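Local coordinates for CalsepRRP (Calystegia sepium, PDB 1JY5), which is an RNase-related protein of the ribonuclease T2 family that probably has little or no ribonuclease activity, at residues Leu10-Ser15 / Phe40-Leu45. Sequence-based numbering, arbitrary orientation.
Sequences LALTWS and FTIKGL
Antiparallel pairing joins Leu10–Trp14 to Phe40–Leu45, broken by a classic beta bulge where Lys43 and Gly44 both face Ala11. Ala11 O takes two N-H groups from the same face of its carbonyl plane, Lys43 N at 2.9 Å and Gly44 N at 3.2 Å. Past the bulge, Thr13 and Thr41 exchange two backbone hydrogen bonds. On the face with Leu10 and Leu45, Trp14 and Phe40 form a T-shaped stack: the indole presents its six-membered ring edge-on, and CE3 stands 3.5 Å above the centre of the phenyl, with the planes at 74°. Phe40 CG lies anti to its own carbonyl carbon (chi1 -75°), which lays the ring across the neighbouring strand, where CD2 also meets Leu12 CB at 3.7 Å. With an alanine in place of Phe40, the Trp14 edge would probably lose its aromatic face and a gap would be likely beside Leu12. Thr13 OG1 lies 3.2 Å from the aliphatic Lys43 CB, a non-bonded contact. Trp14 NE1 donates a hydrogen bond to Pro205 O, and Ile132 and Leu136 pack on Phe40. The bulge thus falls in the first T2 active-site motif, where Lys43 replaces the usual catalytic histidine, consistent with impaired catalysis.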
# COMPACT_ATOMS: atom_id res chain seq x y z
N LEU A 10 6.31 0.45 -1.69
CA LEU A 10 5.32 0.50 -0.62
C LEU A 10 4.07 1.03 -1.31
O LEU A 10 4.04 2.19 -1.73
CB LEU A 10 5.74 1.46 0.52
CG LEU A 10 4.68 1.73 1.61
CD1 LEU A 10 4.33 0.43 2.32
CD2 LEU A 10 5.17 2.76 2.63
N ALA A 11 3.06 0.18 -1.46
CA ALA A 11 1.83 0.60 -2.10
C ALA A 11 0.81 0.93 -1.02
O ALA A 11 0.65 0.18 -0.06
CB ALA A 11 1.30 -0.50 -3.02
N LEU A 12 0.13 2.06 -1.19
CA LEU A 12 -0.87 2.52 -0.23
C LEU A 12 -2.22 2.68 -0.93
O LEU A 12 -2.29 3.11 -2.08
CB LEU A 12 -0.43 3.86 0.36
CG LEU A 12 0.97 3.87 1.00
CD1 LEU A 12 1.33 5.28 1.43
CD2 LEU A 12 1.00 2.91 2.19
N THR A 13 -3.29 2.33 -0.23
CA THR A 13 -4.63 2.41 -0.78
C THR A 13 -5.42 3.56 -0.17
O THR A 13 -5.41 3.74 1.05
CB THR A 13 -5.41 1.11 -0.52
OG1 THR A 13 -4.67 0.00 -1.05
CG2 THR A 13 -6.78 1.16 -1.17
N TRP A 14 -6.10 4.33 -1.01
CA TRP A 14 -6.92 5.43 -0.49
C TRP A 14 -8.25 4.77 -0.11
O TRP A 14 -9.02 4.36 -0.98
CB TRP A 14 -7.12 6.50 -1.56
CG TRP A 14 -7.93 7.67 -1.07
CD1 TRP A 14 -9.25 7.92 -1.32
CD2 TRP A 14 -7.49 8.71 -0.19
NE1 TRP A 14 -9.66 9.06 -0.65
CE2 TRP A 14 -8.60 9.56 0.05
CE3 TRP A 14 -6.26 9.01 0.43
CZ2 TRP A 14 -8.51 10.69 0.88
CZ3 TRP A 14 -6.18 10.13 1.25
CH2 TRP A 14 -7.30 10.96 1.47
N SER A 15 -8.50 4.68 1.19
CA SER A 15 -9.70 4.03 1.70
C SER A 15 -11.01 4.54 1.11
O SER A 15 -11.94 3.76 0.87
CB SER A 15 -9.76 4.14 3.23
OG SER A 15 -10.05 5.46 3.64
N PHE A 40 -4.94 7.01 3.62
CA PHE A 40 -4.18 5.89 3.05
C PHE A 40 -3.93 4.77 4.05
O PHE A 40 -3.59 5.03 5.20
CB PHE A 40 -2.82 6.35 2.52
CG PHE A 40 -2.88 7.10 1.23
CD1 PHE A 40 -2.72 8.48 1.20
CD2 PHE A 40 -3.12 6.43 0.03
CE1 PHE A 40 -2.78 9.19 -0.00
CE2 PHE A 40 -3.18 7.12 -1.17
CZ PHE A 40 -3.01 8.50 -1.19
N THR A 41 -4.11 3.53 3.60
CA THR A 41 -3.82 2.36 4.42
C THR A 41 -2.89 1.50 3.57
O THR A 41 -2.74 1.73 2.37
CB THR A 41 -5.08 1.53 4.81
OG1 THR A 41 -5.78 1.11 3.63
CG2 THR A 41 -6.00 2.33 5.72
N ILE A 42 -2.26 0.52 4.19
CA ILE A 42 -1.33 -0.33 3.47
C ILE A 42 -1.96 -1.34 2.52
O ILE A 42 -2.85 -2.10 2.89
CB ILE A 42 -0.42 -1.12 4.44
CG1 ILE A 42 0.33 -0.14 5.36
CG2 ILE A 42 0.59 -1.95 3.65
CD1 ILE A 42 1.05 -0.81 6.52
N LYS A 43 -1.50 -1.31 1.27
CA LYS A 43 -1.95 -2.27 0.29
C LYS A 43 -0.91 -3.39 0.43
O LYS A 43 -1.25 -4.57 0.61
CB LYS A 43 -1.90 -1.67 -1.12
CG LYS A 43 -2.14 -2.68 -2.23
CD LYS A 43 -3.48 -3.36 -2.09
CE LYS A 43 -3.64 -4.39 -3.19
NZ LYS A 43 -4.92 -5.13 -3.09
N GLY A 44 0.37 -3.01 0.36
CA GLY A 44 1.44 -3.99 0.51
C GLY A 44 2.85 -3.43 0.41
O GLY A 44 3.03 -2.25 0.14
N LEU A 45 3.84 -4.28 0.68
CA LEU A 45 5.25 -3.90 0.56
C LEU A 45 5.72 -4.93 -0.45
O LEU A 45 5.77 -6.13 -0.15
CB LEU A 45 6.01 -4.08 1.88
CG LEU A 45 7.53 -3.78 1.80
CD1 LEU A 45 7.77 -2.33 1.38
CD2 LEU A 45 8.18 -4.05 3.15